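Local atomic coordinates of nucleoporin nup120 (Schizosaccharomyces pombe, PDB entry 4GQ2), a protein that forms part of the structural scaffold of the nuclear pore complex, whose components can also dock transport factors. Residues Ala57-Lys69 / Lys113-Thr127. Residues are numbered along the deposited sequence; the frame is centred on the assembly and turned at random.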
loop_
_atom_site.group_PDB
_atom_site.type_symbol
_atom_site.label_atom_id
_atom_site.label_comp_id
_atom_site.label_asym_id
_atom_site.label_seq_id
_atom_site.Cartn_x
_atom_site.Cartn_y
_atom_site.Cartn_z
ATOM N N ALA A 57 14.135 22.297 -3.196
ATOM C CA ALA A 57 13.876 23.564 -3.866
ATOM C C ALA A 57 14.195 24.729 -2.932
ATOM O O ALA A 57 14.061 24.599 -1.713
ATOM C CB ALA A 57 12.419 23.630 -4.341
ATOM N N TYR A 58 14.636 25.852 -3.501
ATOM C CA TYR A 58 14.868 27.071 -2.711
ATOM C C TYR A 58 13.811 28.142 -2.988
ATOM O O TYR A 58 13.797 29.197 -2.343
ATOM C CB TYR A 58 16.291 27.621 -2.897
ATOM C CG TYR A 58 16.700 27.859 -4.331
ATOM C CD1 TYR A 58 16.393 29.053 -4.980
ATOM C CD2 TYR A 58 17.410 26.894 -5.036
ATOM C CE1 TYR A 58 16.773 29.272 -6.297
ATOM C CE2 TYR A 58 17.798 27.104 -6.350
ATOM C CZ TYR A 58 17.478 28.290 -6.975
ATOM O OH TYR A 58 17.864 28.484 -8.279
ATOM N N ASP A 59 12.935 27.862 -3.951
ATOM C CA ASP A 59 11.740 28.670 -4.184
ATOM C C ASP A 59 10.676 27.824 -4.873
ATOM O O ASP A 59 10.999 26.856 -5.553
ATOM C CB ASP A 59 12.064 29.914 -5.015
ATOM C CG ASP A 59 11.008 30.996 -4.880
ATOM O OD1 ASP A 59 10.163 30.900 -3.966
ATOM O OD2 ASP A 59 11.020 31.948 -5.688
ATOM N N ALA A 60 9.409 28.192 -4.695
ATOM C CA ALA A 60 8.291 27.409 -5.221
ATOM C C ALA A 60 6.991 28.177 -5.108
ATOM O O ALA A 60 6.865 29.081 -4.278
ATOM C CB ALA A 60 8.168 26.078 -4.478
ATOM N N GLY A 61 6.024 27.798 -5.942
ATOM C CA GLY A 61 4.685 28.357 -5.893
ATOM C C GLY A 61 3.743 27.585 -6.792
ATOM O O GLY A 61 4.173 26.713 -7.546
ATOM N N VAL A 62 2.450 27.883 -6.695
ATOM C CA VAL A 62 1.492 27.317 -7.634
ATOM C C VAL A 62 0.672 28.435 -8.270
ATOM O O VAL A 62 0.217 29.353 -7.591
ATOM C CB VAL A 62 0.598 26.154 -7.066
ATOM C CG1 VAL A 62 1.270 25.397 -5.925
ATOM C CG2 VAL A 62 -0.782 26.632 -6.655
ATOM N N TYR A 63 0.518 28.339 -9.585
ATOM C CA TYR A 63 -0.204 29.312 -10.381
ATOM C C TYR A 63 -1.459 28.681 -10.960
ATOM O O TYR A 63 -1.420 27.561 -11.479
ATOM C CB TYR A 63 0.689 29.820 -11.517
ATOM C CG TYR A 63 -0.003 30.764 -12.462
ATOM C CD1 TYR A 63 -0.236 32.090 -12.100
ATOM C CD2 TYR A 63 -0.433 30.334 -13.722
ATOM C CE1 TYR A 63 -0.875 32.967 -12.964
ATOM C CE2 TYR A 63 -1.071 31.200 -14.594
ATOM C CZ TYR A 63 -1.292 32.515 -14.209
ATOM O OH TYR A 63 -1.924 33.389 -15.062
ATOM N N THR A 64 -2.565 29.410 -10.891
ATOM C CA THR A 64 -3.818 28.932 -11.465
ATOM C C THR A 64 -4.266 29.783 -12.664
ATOM O O THR A 64 -4.404 31.004 -12.551
ATOM C CB THR A 64 -4.926 28.794 -10.389
ATOM O OG1 THR A 64 -6.144 28.350 -11.000
ATOM C CG2 THR A 64 -5.161 30.117 -9.647
ATOM N N SER A 65 -4.455 29.123 -13.809
ATOM C CA SER A 65 -4.955 29.762 -15.033
ATOM C C SER A 65 -6.477 29.821 -14.962
ATOM O O SER A 65 -7.179 29.068 -15.648
ATOM C CB SER A 65 -4.520 28.977 -16.278
ATOM O OG SER A 65 -3.136 28.675 -16.264
ATOM N N ASN A 66 -6.974 30.740 -14.137
ATOM C CA ASN A 66 -8.363 30.733 -13.662
ATOM C C ASN A 66 -9.487 30.893 -14.698
ATOM O O ASN A 66 -10.664 30.773 -14.350
ATOM C CB ASN A 66 -8.544 31.745 -12.514
ATOM C CG ASN A 66 -7.939 33.106 -12.820
ATOM O OD1 ASN A 66 -6.780 33.211 -13.230
ATOM N ND2 ASN A 66 -8.718 34.159 -12.604
ATOM N N LYS A 67 -9.134 31.134 -15.960
ATOM C CA LYS A 67 -10.147 31.426 -16.977
ATOM C C LYS A 67 -10.347 30.326 -18.037
ATOM O O LYS A 67 -11.301 30.389 -18.816
ATOM C CB LYS A 67 -9.869 32.786 -17.637
ATOM C CG LYS A 67 -11.033 33.771 -17.569
ATOM C CD LYS A 67 -12.164 33.414 -18.524
ATOM C CE LYS A 67 -13.443 34.153 -18.173
ATOM N NZ LYS A 67 -14.572 33.727 -19.043
ATOM N N SER A 68 -9.469 29.322 -18.058
ATOM C CA SER A 68 -9.585 28.207 -19.017
ATOM C C SER A 68 -10.790 27.290 -18.727
ATOM O O SER A 68 -11.603 27.588 -17.844
ATOM C CB SER A 68 -8.270 27.411 -19.119
ATOM O OG SER A 68 -7.712 27.131 -17.845
ATOM N N LYS A 69 -10.906 26.188 -19.473
ATOM C CA LYS A 69 -12.083 25.307 -19.383
ATOM C C LYS A 69 -11.744 23.848 -19.016
ATOM O O LYS A 69 -11.707 22.985 -19.897
ATOM C CB LYS A 69 -12.882 25.330 -20.698
ATOM C CG LYS A 69 -12.747 26.596 -21.534
ATOM C CD LYS A 69 -13.242 26.360 -22.953
ATOM C CE LYS A 69 -12.419 27.139 -23.967
ATOM N NZ LYS A 69 -12.563 28.611 -23.807
ATOM N N LYS A 113 15.843 33.308 -7.085
ATOM C CA LYS A 113 14.743 33.370 -6.145
ATOM C C LYS A 113 13.818 34.517 -6.560
ATOM O O LYS A 113 14.283 35.591 -6.963
ATOM C CB LYS A 113 15.312 33.577 -4.734
ATOM C CG LYS A 113 14.295 33.882 -3.650
ATOM C CD LYS A 113 13.844 32.636 -2.906
ATOM C CE LYS A 113 13.064 32.996 -1.645
ATOM N NZ LYS A 113 11.687 33.482 -1.950
ATOM N N ASP A 114 12.511 34.273 -6.500
ATOM C CA ASP A 114 11.511 35.231 -6.984
ATOM C C ASP A 114 11.670 35.482 -8.481
ATOM O O ASP A 114 11.178 36.484 -9.004
ATOM C CB ASP A 114 11.593 36.554 -6.210
ATOM C CG ASP A 114 11.545 36.351 -4.717
ATOM O OD1 ASP A 114 10.457 36.062 -4.192
ATOM O OD2 ASP A 114 12.596 36.477 -4.064
ATOM N N GLY A 115 12.354 34.558 -9.157
ATOM C CA GLY A 115 12.652 34.688 -10.577
ATOM C C GLY A 115 11.752 33.908 -11.517
ATOM O O GLY A 115 12.122 33.677 -12.665
ATOM N N VAL A 116 10.569 33.517 -11.043
ATOM C CA VAL A 116 9.602 32.795 -11.871
ATOM C C VAL A 116 8.248 33.499 -11.790
ATOM O O VAL A 116 7.728 33.736 -10.705
ATOM C CB VAL A 116 9.452 31.313 -11.434
ATOM C CG1 VAL A 116 8.482 30.577 -12.346
ATOM C CG2 VAL A 116 10.798 30.595 -11.422
ATOM N N ALA A 117 7.686 33.833 -12.944
ATOM C CA ALA A 117 6.415 34.530 -13.008
ATOM C C ALA A 117 5.566 33.936 -14.120
ATOM O O ALA A 117 6.080 33.572 -15.179
ATOM C CB ALA A 117 6.637 36.019 -13.235
ATOM N N PHE A 118 4.267 33.850 -13.874
ATOM C CA PHE A 118 3.341 33.210 -14.795
ATOM C C PHE A 118 2.330 34.197 -15.367
ATOM O O PHE A 118 1.971 35.186 -14.721
ATOM C CB PHE A 118 2.581 32.104 -14.068
ATOM C CG PHE A 118 3.347 30.819 -13.921
ATOM C CD1 PHE A 118 4.411 30.718 -13.033
ATOM C CD2 PHE A 118 2.976 29.692 -14.650
ATOM C CE1 PHE A 118 5.105 29.525 -12.895
ATOM C CE2 PHE A 118 3.664 28.494 -14.512
ATOM C CZ PHE A 118 4.732 28.414 -13.635
ATOM N N SER A 119 1.868 33.912 -16.580
ATOM C CA SER A 119 0.757 34.643 -17.184
ATOM C C SER A 119 -0.006 33.738 -18.150
ATOM O O SER A 119 0.557 32.793 -18.705
ATOM C CB SER A 119 1.254 35.895 -17.907
ATOM O OG SER A 119 0.175 36.773 -18.184
ATOM N N PHE A 120 -1.287 34.038 -18.350
ATOM C CA PHE A 120 -2.153 33.213 -19.184
ATOM C C PHE A 120 -2.873 34.030 -20.257
ATOM O O PHE A 120 -3.479 35.058 -19.955
ATOM C CB PHE A 120 -3.166 32.474 -18.304
ATOM C CG PHE A 120 -4.066 31.540 -19.061
ATOM C CD1 PHE A 120 -3.599 30.306 -19.506
ATOM C CD2 PHE A 120 -5.388 31.890 -19.324
ATOM C CE1 PHE A 120 -4.432 29.443 -20.201
ATOM C CE2 PHE A 120 -6.224 31.033 -20.020
ATOM C CZ PHE A 120 -5.746 29.808 -20.458
ATOM N N SER A 121 -2.796 33.552 -21.501
ATOM C CA SER A 121 -3.473 34.165 -22.651
ATOM C C SER A 121 -4.814 33.498 -22.922
ATOM O O SER A 121 -4.891 32.269 -23.035
ATOM C CB SER A 121 -2.606 34.059 -23.911
ATOM O OG SER A 121 -2.537 32.719 -24.378
ATOM N N GLU A 122 -5.861 34.311 -23.048
ATOM C CA GLU A 122 -7.198 33.801 -23.348
ATOM C C GLU A 122 -7.245 33.139 -24.726
ATOM O O GLU A 122 -7.538 31.945 -24.831
ATOM C CB GLU A 122 -8.254 34.901 -23.217
ATOM C CG GLU A 122 -8.499 35.342 -21.780
ATOM C CD GLU A 122 -9.945 35.716 -21.507
ATOM O OE1 GLU A 122 -10.673 36.067 -22.461
ATOM O OE2 GLU A 122 -10.358 35.658 -20.329
ATOM N N HIS A 123 -6.946 33.912 -25.771
ATOM C CA HIS A 123 -6.769 33.360 -27.113
ATOM C C HIS A 123 -5.557 32.467 -27.117
ATOM O O HIS A 123 -4.588 32.725 -26.398
ATOM C CB HIS A 123 -6.643 34.479 -28.147
ATOM C CG HIS A 123 -6.515 33.989 -29.575
ATOM N ND1 HIS A 123 -5.465 34.303 -30.357
ATOM C CD2 HIS A 123 -7.350 33.177 -30.345
ATOM C CE1 HIS A 123 -5.618 33.730 -31.566
ATOM N NE2 HIS A 123 -6.772 33.040 -31.557
ATOM N N SER A 124 -5.620 31.398 -27.910
ATOM C CA SER A 124 -4.576 30.356 -28.000
ATOM C C SER A 124 -4.424 29.482 -26.744
ATOM O O SER A 124 -3.632 28.535 -26.740
ATOM C CB SER A 124 -3.221 30.928 -28.452
ATOM O OG SER A 124 -2.598 31.667 -27.417
ATOM N N ASP A 125 -5.184 29.804 -25.695
ATOM C CA ASP A 125 -5.301 28.972 -24.487
ATOM C C ASP A 125 -3.958 28.399 -24.004
ATOM O O ASP A 125 -3.828 27.191 -23.782
ATOM C CB ASP A 125 -6.319 27.845 -24.724
ATOM C CG ASP A 125 -6.969 27.356 -23.439
ATOM O OD1 ASP A 125 -7.820 28.084 -22.883
ATOM O OD2 ASP A 125 -6.644 26.236 -22.993
ATOM N N THR A 126 -2.967 29.275 -23.847
ATOM C CA THR A 126 -1.617 28.862 -23.452
ATOM C C THR A 126 -1.094 29.621 -22.229
ATOM O O THR A 126 -1.394 30.803 -22.036
ATOM C CB THR A 126 -0.606 28.950 -24.628
ATOM O OG1 THR A 126 0.733 28.940 -24.117
ATOM C CG2 THR A 126 -0.805 30.214 -25.448
ATOM N N THR A 127 -0.320 28.918 -21.405
ATOM C CA THR A 127 0.287 29.495 -20.212
ATOM C C THR A 127 1.741 29.867 -20.495
ATOM O O THR A 127 2.466 29.126 -21.164
ATOM C CB THR A 127 0.204 28.528 -19.004
ATOM O OG1 THR A 127 -1.158 28.137 -18.789
ATOM C CG2 THR A 127 0.717 29.187 -17.732
#
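Tyr63 and Phe118 pack against each other, each putting its CB over the other's ring. Phe118 CB sits over the centre of the Tyr63 ring, 3.4 Å from its centroid. Tyr63 CB in turn lies over a face of the Phe118 ring, toward its rim. The side chains run antiparallel past one another, and the planes, 25° apart, are offset so far that mainly the CB groups cover the faces. Tyr63 has CG anti to its backbone N (chi1 176°), which carries the ring across Phe118 CB and brings OH to 3.6 Å from Phe120 CB. An alanine at Tyr63 is likely to leave Phe118 CB without the ring that covers it and to open a gap beside Phe120. Further along, Ser65 CB packs over one face of the Phe120 ring, 3.6 Å from Phe120 CD1. Ser68 CB approaches the same ring at Phe120 CZ. Ser65 OG and Thr127 OG1 share a weak hydrogen bond of 3.3 Å.

This is packing between neighbouring sheets of the beta-propeller domain. Strands 59-64 and 115-121 run nearly parallel, and their axes come within 8.1 Å. They lie in separate sheets, and the contact is made mainly by side chains.

At the other end, the carboxylate of Asp59 receives Asp114 N at OD2 (2.9 Å), on the anti side and 34° out of its plane. Its OD1 makes a long salt bridge to Lys113 NZ, 3.6 Å away. Lys113 NZ also reaches Asp114 OD1 in a long salt bridge, so it probably eases the repulsion between the two carboxylates. Tyr58 OH is hydrogen-bonded to Val111 O, just before the chain turns at Lys113 and Asp114.

In the next shell, the Trp76 ring meets that of Phe118, and Ile129 also touches Phe118. Backbone bonds to Trp76 and Leu74 hold Gly61 and Tyr63 against strand 73-79.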